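Local coordinates for maltose-binding protein MalE1 (Thermotoga maritima, PDB 6DTU) that binds maltotetraose as a maltose-binding protein and probably serves in the uptake of maltodextrins across the membrane, at residues N72-N80 / V268-I279; G103-I111 / I295-S304. One frame throughout, in Å; residues are numbered along the deposited sequence. Where two conformers were deposited one is given.

How the interactions relate
From the N terminus, the chain reaches 72-80, the loop behind helix 66-71, and soon afterwards 103-111 on strand 100-109. Much later strand 260-268 runs into 268-279, which returns to the first loop and closes interaction 1, 188 residues apart at the closest ends. Helix 289-298 follows helix 275-286 and leads to 295-304, which pairs with strand 100-109 in interaction 2. The segments alternate, so the two closures cross. Their centres are about 21 Å apart, yet in one conformer the side chain of Ile78 reaches Gly103 and Ile104. Interaction 1 ties a peripheral loop to the start of helix 275-286; interaction 2 extends the main sheet beside the sugar.

Interaction 1: residues N72-N80 / V268-I279; sequences NGLIEPIPN and VNAKSPNKLLAI
A single beta bridge between Ile75 and Asn269 joins the loop after helix 66-71 to the turns between strand 260-268 and helix 275-286. Two backbone bonds make it: Ala270 N donates to Leu74 O at 2.9 Å, and Glu76 N to Val268 O at 2.9 Å, somewhat bent at 151°. Val268 O also receives a CA-H...O contact from Ile75.

Among the side chains, Glu76 has the largest share of the contact. Its CG lies anti to the backbone N (chi1 -178°) and the chain bends at chi2, bringing OE1 of the carboxylate to 3.4 Å from the methyl CB of Ala270. The extended chain of Lys275 crosses Glu76 at about a right angle and brings NZ 3.0 Å from Glu76 OE1, a salt bridge entered from above the carboxylate plane. The same ammonium donates to Ala270 O at 2.9 Å between NZ and O, in the carbonyl plane on a lone pair. A methionine in place of Lys275 would probably leave the Glu76 carboxylate without its countercharge and Ala270 O without this donor. Ile279 CD1 also meets Glu76 CG at 4.0 Å and touches Pro79 CD.

Lys271 bends at chi2 so that NZ makes a weak hydrogen bond to Gly73 O, and a water links NZ to Asn72 O. Gly73 itself ends helix 66-71 in a Schellman motif. In the other segment, Asn269 OD1 accepts from Lys271 N. This Asx turn and two consecutive type I turns form a compact strand-to-helix connection, bridged to a loop at the edge of the main-sheet domain of a solute-binding protein.

Interaction 2: residues G103-I111 / I295-S304; sequences GIPYAMEAI and IYLGDPRLPS. With GLC (alpha-D-glucopyranose), chain C; GLC (alpha-D-glucopyranose), chain B.
Met108 and Leu302 form a hydrogen-bonded antiparallel pair between strands 100-109 and 302-303, Met108 N to Leu302 O at 2.8 Å and Leu302 N to Met108 O at 3.0 Å; Ala107 and Pro303 form the adjoining non-hydrogen-bonded pair. Ser304 N adds a bond to Tyr106 O, from above the carbonyl plane.

Charged and polar side chains gather at Arg301. Its NH1 donates to Glu109 OE1 at 2.8 Å on the syn lone pair, the carboxylate and guanidinium planes being only 14° apart. Side-on, NE and NH2 both grip Asp299 OD1, while Tyr106 OH donates to Asp299 OD2 at 2.5 Å and lies over one guanidinium face, displaced toward its rim. These partners fix the rotation of the guanidinium as it meets maltotetraose: Arg301 NH1 binds O3 of the chain C glucose at 2.9 Å and NH2 its O2. Extended beyond CG, Glu109 takes O2 of the chain B glucose on OE2, 2.6 Å away.

Of the apolar contacts, Ile295 CG2 meets Tyr106 CD1 at 3.5 Å beside this network, and Met108 CG packs on Leu302 CB away from it.

Strand 260-268 pairs with strand 100-109 as well, Tyr106 and Ala107 forming a classic beta bulge facing Gln264, while helix 306-312 packs on Pro303 and helix 316-326 on Met108 and Leu302.

Interaction 1: residues N72-N80 / V268-I279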
loop_
_atom_site.group_PDB
_atom_site.type_symbol
_atom_site.label_atom_id
_atom_site.label_comp_id
_atom_site.label_asym_id
_atom_site.label_seq_id
_atom_site.Cartn_x
_atom_site.Cartn_y
_atom_site.Cartn_z
ATOM N N ASN A 72 -1.718 21.023 5.266
ATOM C CA ASN A 72 -0.457 21.714 5.507
ATOM C C ASN A 72 -0.059 22.607 4.336
ATOM O O ASN A 72 0.992 23.255 4.403
ATOM C CB ASN A 72 0.683 20.715 5.760
ATOM C CG ASN A 72 0.478 19.853 7.009
ATOM O OD1 ASN A 72 -0.346 20.149 7.871
ATOM N ND2 ASN A 72 1.246 18.768 7.096
ATOM N N GLY A 73 -0.853 22.633 3.269
ATOM C CA GLY A 73 -0.567 23.475 2.123
ATOM C C GLY A 73 0.626 23.037 1.292
ATOM O O GLY A 73 1.237 23.870 0.612
ATOM N N LEU A 74 0.949 21.742 1.285
ATOM C CA LEU A 74 2.162 21.280 0.628
ATOM C C LEU A 74 1.951 20.642 -0.741
ATOM O O LEU A 74 2.918 20.537 -1.491
ATOM C CB LEU A 74 2.912 20.281 1.511
ATOM C CG LEU A 74 3.466 20.838 2.817
ATOM C CD1 LEU A 74 4.225 19.742 3.502
ATOM C CD2 LEU A 74 4.387 22.018 2.540
ATOM N N ILE A 75 0.748 20.190 -1.077
ATOM C CA ILE A 75 0.463 19.644 -2.403
ATOM C C ILE A 75 -0.600 20.517 -3.046
ATOM O O ILE A 75 -1.455 21.091 -2.365
ATOM C CB ILE A 75 0.087 18.134 -2.429
ATOM C CG1 ILE A 75 -1.037 17.838 -1.428
ATOM C CG2 ILE A 75 1.325 17.267 -2.207
ATOM C CD1 ILE A 75 -1.573 16.425 -1.510
ATOM N N GLU A 76 -0.508 20.649 -4.379
ATOM C CA GLU A 76 -1.244 21.628 -5.161
ATOM C C GLU A 76 -2.547 21.037 -5.689
ATOM O O GLU A 76 -2.559 19.915 -6.203
ATOM C CB GLU A 76 -0.379 22.062 -6.337
ATOM C CG GLU A 76 -0.968 23.121 -7.234
ATOM C CD GLU A 76 -1.033 24.507 -6.590
ATOM O OE1 GLU A 76 -0.458 24.694 -5.501
ATOM O OE2 GLU A 76 -1.636 25.425 -7.210
ATOM N N PRO A 77 -3.671 21.757 -5.615
ATOM C CA PRO A 77 -4.891 21.248 -6.248
ATOM C C PRO A 77 -4.690 21.100 -7.752
ATOM O O PRO A 77 -3.987 21.898 -8.388
ATOM C CB PRO A 77 -5.930 22.332 -5.941
ATOM C CG PRO A 77 -5.374 23.078 -4.761
ATOM C CD PRO A 77 -3.882 23.059 -4.966
ATOM N N ILE A 78 -5.313 20.075 -8.320
ATOM C CA ILE A 78 -5.214 19.793 -9.750
ATOM C C ILE A 78 -6.499 20.264 -10.412
ATOM O O ILE A 78 -7.573 19.699 -10.139
ATOM C CB ILE A 78 -4.950 18.307 -10.018
ATOM C CG1 ILE A 78 -3.576 17.934 -9.471
ATOM C CG2 ILE A 78 -5.025 18.022 -11.518
ATOM C CD1 ILE A 78 -3.193 16.510 -9.754
ATOM N N PRO A 79 -6.457 21.281 -11.264
ATOM C CA PRO A 79 -7.674 21.748 -11.922
ATOM C C PRO A 79 -8.156 20.713 -12.918
ATOM O O PRO A 79 -7.423 19.810 -13.334
ATOM C CB PRO A 79 -7.237 23.036 -12.623
ATOM C CG PRO A 79 -6.000 23.464 -11.867
ATOM C CD PRO A 79 -5.321 22.195 -11.480
ATOM N N ASN A 80 -9.419 20.856 -13.296
ATOM C CA ASN A 80 -10.014 19.912 -14.219
ATOM C C ASN A 80 -9.177 19.847 -15.500
ATOM O O ASN A 80 -8.575 20.830 -15.935
ATOM C CB ASN A 80 -11.449 20.357 -14.510
ATOM C CG ASN A 80 -12.371 20.216 -13.299
ATOM O OD1 ASN A 80 -11.980 19.730 -12.219
ATOM N ND2 ASN A 80 -13.602 20.682 -13.463
ATOM N N VAL A 268 1.571 16.987 -6.772
ATOM C CA VAL A 268 2.397 18.122 -7.178
ATOM C C VAL A 268 2.740 18.963 -5.950
ATOM O O VAL A 268 1.869 19.251 -5.124
ATOM C CB VAL A 268 1.694 18.971 -8.254
ATOM C CG1 VAL A 268 2.522 20.229 -8.576
ATOM C CG2 VAL A 268 1.471 18.142 -9.505
ATOM N N ASN A 269 4.011 19.347 -5.835
ATOM C CA ASN A 269 4.485 20.175 -4.727
ATOM C C ASN A 269 3.944 21.595 -4.882
ATOM O O ASN A 269 4.314 22.305 -5.825
ATOM C CB ASN A 269 6.005 20.201 -4.806
ATOM C CG ASN A 269 6.674 20.980 -3.677
ATOM O OD1 ASN A 269 6.035 21.616 -2.844
ATOM N ND2 ASN A 269 7.994 20.922 -3.657
ATOM N N ALA A 270 3.111 22.035 -3.924
ATOM C CA ALA A 270 2.548 23.380 -3.979
ATOM C C ALA A 270 3.597 24.463 -3.769
ATOM O O ALA A 270 3.333 25.634 -4.089
ATOM C CB ALA A 270 1.424 23.548 -2.958
ATOM N N LYS A 271 4.767 24.108 -3.252
ATOM C CA LYS A 271 5.818 25.090 -3.054
ATOM C C LYS A 271 6.755 25.172 -4.244
ATOM O O LYS A 271 7.648 26.016 -4.248
ATOM C CB LYS A 271 6.615 24.804 -1.782
ATOM C CG LYS A 271 5.756 24.606 -0.519
ATOM C CD LYS A 271 4.848 25.782 -0.245
ATOM C CE LYS A 271 4.050 25.556 1.034
ATOM N NZ LYS A 271 3.029 26.631 1.226
ATOM N N SER A 272 6.566 24.326 -5.244
ATOM C CA SER A 272 7.513 24.271 -6.347
ATOM C C SER A 272 7.227 25.395 -7.331
ATOM O O SER A 272 6.073 25.606 -7.696
ATOM C CB SER A 272 7.375 22.960 -7.082
ATOM O OG SER A 272 8.005 23.093 -8.349
ATOM N N PRO A 273 8.237 26.151 -7.756
ATOM C CA PRO A 273 8.006 27.152 -8.812
ATOM C C PRO A 273 7.697 26.532 -10.158
ATOM O O PRO A 273 7.308 27.264 -11.084
ATOM C CB PRO A 273 9.330 27.922 -8.859
ATOM C CG PRO A 273 10.334 26.912 -8.474
ATOM C CD PRO A 273 9.664 26.039 -7.415
ATOM N N ASN A 274 7.841 25.211 -10.293
ATOM C CA ASN A 274 7.543 24.506 -11.531
ATOM C C ASN A 274 6.180 23.836 -11.493
ATOM O O ASN A 274 5.914 22.964 -12.325
ATOM C CB ASN A 274 8.618 23.456 -11.849
ATOM C CG ASN A 274 10.013 24.050 -11.913
ATOM O OD1 ASN A 274 10.288 24.854 -12.787
ATOM N ND2 ASN A 274 10.876 23.680 -10.956
ATOM N N LYS A 275 5.305 24.232 -10.557
ATOM C CA LYS A 275 4.092 23.454 -10.350
ATOM C C LYS A 275 3.155 23.479 -11.548
ATOM O O LYS A 275 2.465 22.482 -11.807
ATOM C CB LYS A 275 3.401 23.837 -9.048
ATOM C CG LYS A 275 2.888 25.265 -8.944
ATOM C CD LYS A 275 2.465 25.504 -7.507
ATOM C CE LYS A 275 1.829 26.856 -7.277
ATOM N NZ LYS A 275 1.445 26.927 -5.812
ATOM N N LEU A 276 3.102 24.585 -12.284
ATOM C CA LEU A 276 2.262 24.617 -13.474
ATOM C C LEU A 276 2.768 23.631 -14.518
ATOM O O LEU A 276 1.978 22.920 -15.147
ATOM C CB LEU A 276 2.219 26.031 -14.052
ATOM C CG LEU A 276 1.518 27.079 -13.208
ATOM C CD1 LEU A 276 1.668 28.441 -13.851
ATOM C CD2 LEU A 276 0.062 26.736 -13.038
ATOM N N LEU A 277 4.084 23.567 -14.709
ATOM C CA LEU A 277 4.640 22.615 -15.667
ATOM C C LEU A 277 4.466 21.177 -15.189
ATOM O O LEU A 277 4.216 20.278 -16.012
ATOM C CB LEU A 277 6.110 22.943 -15.935
ATOM C CG LEU A 277 6.850 22.061 -16.937
ATOM C CD1 LEU A 277 6.203 22.073 -18.325
ATOM C CD2 LEU A 277 8.320 22.488 -17.007
ATOM N N ALA A 278 4.571 20.945 -13.869
ATOM C CA ALA A 278 4.360 19.615 -13.304
ATOM C C ALA A 278 2.939 19.140 -13.557
ATOM O O ALA A 278 2.724 17.991 -13.964
ATOM C CB ALA A 278 4.659 19.618 -11.798
ATOM N N ILE A 279 1.959 20.018 -13.337
ATOM C CA ILE A 279 0.578 19.660 -13.634
ATOM C C ILE A 279 0.418 19.321 -15.115
ATOM O O ILE A 279 -0.236 18.330 -15.471
ATOM C CB ILE A 279 -0.382 20.779 -13.170
ATOM C CG1 ILE A 279 -0.403 20.843 -11.647
ATOM C CG2 ILE A 279 -1.795 20.488 -13.667
ATOM C CD1 ILE A 279 -1.138 22.112 -11.113
HETATM O O HOH W 1 2.663 25.370 3.932
HETATM O O HOH W 2 -1.087 17.642 -5.962
#

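Interaction 2: residues G103-I111 / I295-S304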
loop_
_atom_site.group_PDB
_atom_site.type_symbol
_atom_site.label_atom_id
_atom_site.label_comp_id
_atom_site.label_asym_id
_atom_site.label_seq_id
_atom_site.Cartn_x
_atom_site.Cartn_y
_atom_site.Cartn_z
ATOM N N GLY A 103 -4.334 14.710 -6.711
ATOM C CA GLY A 103 -3.404 13.820 -7.372
ATOM C C GLY A 103 -4.018 13.159 -8.580
ATOM O O GLY A 103 -5.240 13.093 -8.724
ATOM N N ILE A 104 -3.144 12.640 -9.431
ATOM C CA ILE A 104 -3.566 11.799 -10.549
ATOM C C ILE A 104 -3.305 10.353 -10.169
ATOM O O ILE A 104 -2.129 9.927 -10.078
ATOM C CB ILE A 104 -2.875 12.206 -11.860
ATOM C CG1 ILE A 104 -3.222 13.659 -12.228
ATOM C CG2 ILE A 104 -3.344 11.303 -13.004
ATOM C CD1 ILE A 104 -3.070 14.002 -13.695
ATOM N N PRO A 105 -4.336 9.543 -9.934
ATOM C CA PRO A 105 -4.143 8.142 -9.542
ATOM C C PRO A 105 -3.784 7.282 -10.741
ATOM O O PRO A 105 -4.307 7.456 -11.848
ATOM C CB PRO A 105 -5.525 7.742 -9.018
ATOM C CG PRO A 105 -6.465 8.605 -9.840
ATOM C CD PRO A 105 -5.762 9.899 -10.062
ATOM N N TYR A 106 -2.878 6.339 -10.524
ATOM C CA TYR A 106 -2.560 5.396 -11.585
ATOM C C TYR A 106 -3.005 3.969 -11.291
ATOM O O TYR A 106 -3.136 3.178 -12.232
ATOM C CB TYR A 106 -1.065 5.451 -11.963
ATOM C CG TYR A 106 -0.088 4.726 -11.045
ATOM C CD1 TYR A 106 0.196 3.383 -11.219
ATOM C CD2 TYR A 106 0.616 5.419 -10.069
ATOM C CE1 TYR A 106 1.092 2.737 -10.394
ATOM C CE2 TYR A 106 1.516 4.779 -9.251
ATOM C CZ TYR A 106 1.754 3.443 -9.433
ATOM O OH TYR A 106 2.669 2.807 -8.615
ATOM N N ALA A 107 -3.256 3.621 -10.035
ATOM C CA ALA A 107 -3.644 2.252 -9.714
ATOM C C ALA A 107 -4.207 2.195 -8.308
ATOM O O ALA A 107 -3.892 3.036 -7.460
ATOM C CB ALA A 107 -2.446 1.295 -9.782
ATOM N N MET A 108 -5.035 1.190 -8.066
ATOM C CA MET A 108 -5.369 0.785 -6.706
ATOM C C MET A 108 -4.723 -0.564 -6.406
ATOM O O MET A 108 -4.132 -1.209 -7.278
ATOM C CB MET A 108 -6.884 0.755 -6.463
ATOM C CG MET A 108 -7.586 -0.324 -7.231
ATOM S SD MET A 108 -9.338 -0.481 -6.792
ATOM C CE MET A 108 -9.262 -1.713 -5.488
ATOM N N GLU A 109 -4.822 -0.979 -5.145
ATOM C CA GLU A 109 -4.086 -2.161 -4.720
ATOM C C GLU A 109 -4.630 -2.636 -3.382
ATOM O O GLU A 109 -5.272 -1.880 -2.643
ATOM C CB GLU A 109 -2.593 -1.845 -4.560
ATOM C CG GLU A 109 -2.354 -0.799 -3.465
ATOM C CD GLU A 109 -0.988 -0.167 -3.514
ATOM O OE1 GLU A 109 -0.261 -0.370 -4.503
ATOM O OE2 GLU A 109 -0.646 0.528 -2.542
ATOM N N ALA A 110 -4.346 -3.902 -3.070
ATOM C CA ALA A 110 -4.550 -4.458 -1.739
ATOM C C ALA A 110 -3.649 -5.670 -1.620
ATOM O O ALA A 110 -3.370 -6.346 -2.616
ATOM C CB ALA A 110 -6.000 -4.907 -1.539
ATOM N N ILE A 111 -3.190 -5.934 -0.392
ATOM C CA ILE A 111 -2.390 -7.139 -0.179
ATOM C C ILE A 111 -3.273 -8.378 -0.307
ATOM O O ILE A 111 -4.499 -8.317 -0.199
ATOM C CB ILE A 111 -1.595 -7.126 1.141
ATOM C CG1 ILE A 111 -2.497 -7.051 2.370
ATOM C CG2 ILE A 111 -0.644 -5.920 1.165
ATOM C CD1 ILE A 111 -1.710 -6.836 3.688
ATOM N N ILE A 295 2.792 2.396 -17.631
ATOM C CA ILE A 295 3.052 2.381 -16.192
ATOM C C ILE A 295 2.624 1.055 -15.580
ATOM O O ILE A 295 3.368 0.454 -14.793
ATOM C CB ILE A 295 2.416 3.601 -15.488
ATOM C CG1 ILE A 295 3.169 4.885 -15.867
ATOM C CG2 ILE A 295 2.436 3.424 -13.957
ATOM C CD1 ILE A 295 2.456 6.133 -15.438
ATOM N N TYR A 296 1.422 0.571 -15.932
ATOM C CA TYR A 296 1.008 -0.760 -15.484
ATOM C C TYR A 296 2.020 -1.819 -15.888
ATOM O O TYR A 296 2.385 -2.684 -15.090
ATOM C CB TYR A 296 -0.381 -1.139 -16.034
ATOM C CG TYR A 296 -0.636 -2.632 -15.899
ATOM C CD1 TYR A 296 -1.142 -3.169 -14.722
ATOM C CD2 TYR A 296 -0.328 -3.506 -16.938
ATOM C CE1 TYR A 296 -1.351 -4.541 -14.592
ATOM C CE2 TYR A 296 -0.555 -4.836 -16.834
ATOM C CZ TYR A 296 -1.042 -5.370 -15.657
ATOM O OH TYR A 296 -1.220 -6.738 -15.560
ATOM N N LEU A 297 2.444 -1.807 -17.150
ATOM C CA LEU A 297 3.384 -2.836 -17.598
ATOM C C LEU A 297 4.686 -2.778 -16.820
ATOM O O LEU A 297 5.305 -3.819 -16.570
ATOM C CB LEU A 297 3.629 -2.704 -19.102
ATOM C CG LEU A 297 2.398 -3.059 -19.933
ATOM C CD1 LEU A 297 2.689 -2.771 -21.389
ATOM C CD2 LEU A 297 2.020 -4.525 -19.726
ATOM N N GLY A 298 5.115 -1.574 -16.429
ATOM C CA GLY A 298 6.313 -1.413 -15.626
ATOM C C GLY A 298 6.115 -1.626 -14.143
ATOM O O GLY A 298 7.078 -1.957 -13.446
ATOM N N ASP A 299 4.883 -1.478 -13.657
ATOM C CA ASP A 299 4.588 -1.526 -12.223
ATOM C C ASP A 299 3.162 -2.046 -12.090
ATOM O O ASP A 299 2.227 -1.268 -11.852
ATOM C CB ASP A 299 4.727 -0.119 -11.620
ATOM C CG ASP A 299 4.360 -0.044 -10.157
ATOM O OD1 ASP A 299 4.208 -1.097 -9.511
ATOM O OD2 ASP A 299 4.233 1.096 -9.641
ATOM N N PRO A 300 2.952 -3.348 -12.234
ATOM C CA PRO A 300 1.581 -3.871 -12.409
ATOM C C PRO A 300 0.781 -3.973 -11.118
ATOM O O PRO A 300 1.023 -4.846 -10.273
ATOM C CB PRO A 300 1.804 -5.240 -13.069
ATOM C CG PRO A 300 3.148 -5.667 -12.602
ATOM C CD PRO A 300 3.971 -4.400 -12.492
ATOM N N ARG A 301 -0.211 -3.088 -10.985
ATOM C CA ARG A 301 -1.183 -3.128 -9.890
ATOM C C ARG A 301 -2.596 -3.209 -10.490
ATOM O O ARG A 301 -2.799 -3.985 -11.434
ATOM C CB ARG A 301 -0.959 -1.944 -8.931
ATOM C CG ARG A 301 0.513 -1.838 -8.532
ATOM C CD ARG A 301 0.821 -0.735 -7.540
ATOM N NE ARG A 301 2.261 -0.445 -7.503
ATOM C CZ ARG A 301 2.919 0.067 -6.468
ATOM N NH1 ARG A 301 2.298 0.333 -5.303
ATOM N NH2 ARG A 301 4.220 0.323 -6.616
ATOM N N LEU A 302 -3.570 -2.425 -9.997
ATOM C CA LEU A 302 -4.932 -2.455 -10.543
ATOM C C LEU A 302 -5.225 -1.086 -11.162
ATOM O O LEU A 302 -5.570 -0.147 -10.433
ATOM C CB LEU A 302 -5.953 -2.788 -9.440
ATOM C CG LEU A 302 -5.757 -4.117 -8.690
ATOM C CD1 LEU A 302 -6.747 -4.300 -7.552
ATOM C CD2 LEU A 302 -5.838 -5.292 -9.618
ATOM N N PRO A 303 -5.123 -0.919 -12.491
ATOM C CA PRO A 303 -5.166 0.437 -13.076
ATOM C C PRO A 303 -6.405 1.249 -12.729
ATOM O O PRO A 303 -7.521 0.736 -12.721
ATOM C CB PRO A 303 -5.046 0.179 -14.583
ATOM C CG PRO A 303 -4.196 -1.091 -14.644
ATOM C CD PRO A 303 -4.683 -1.928 -13.472
ATOM N N SER A 304 -6.184 2.534 -12.427
ATOM C CA SER A 304 -7.261 3.466 -12.099
ATOM C C SER A 304 -7.890 4.132 -13.306
ATOM O O SER A 304 -8.995 4.674 -13.184
ATOM C CB SER A 304 -6.795 4.523 -11.097
ATOM O OG SER A 304 -6.503 3.930 -9.846
HETATM C C1 GLC C . 7.271 -0.233 -2.775
HETATM C C2 GLC C . 5.929 0.106 -3.287
HETATM C C3 GLC C . 5.048 0.630 -2.228
HETATM C C4 GLC C . 4.928 -0.336 -1.100
HETATM C C5 GLC C . 6.325 -0.610 -0.480
HETATM C C6 GLC C . 6.337 -1.651 0.454
HETATM O O1 GLC C . 7.927 0.921 -2.355
HETATM O O2 GLC C . 6.116 1.103 -4.344
HETATM O O3 GLC C . 3.736 0.872 -2.854
HETATM O O4 GLC C . 4.061 0.215 -0.073
HETATM O O5 GLC C . 7.179 -1.137 -1.644
HETATM O O6 GLC C . 7.635 -1.710 1.056
HETATM C C1 GLC B . 3.012 -0.655 0.237
HETATM C C2 GLC B . 1.727 0.080 0.116
HETATM C C3 GLC B . 1.711 1.261 0.974
HETATM C C4 GLC B . 1.943 0.892 2.425
HETATM C C5 GLC B . 3.260 0.080 2.608
HETATM C C6 GLC B . 3.379 -0.500 3.914
HETATM O O2 GLC B . 1.631 0.545 -1.262
HETATM O O3 GLC B . 0.388 1.914 0.930
HETATM O O4 GLC B . 2.105 2.112 3.230
HETATM O O5 GLC B . 3.184 -1.083 1.628
HETATM O O6 GLC B . 4.716 -0.940 4.092
#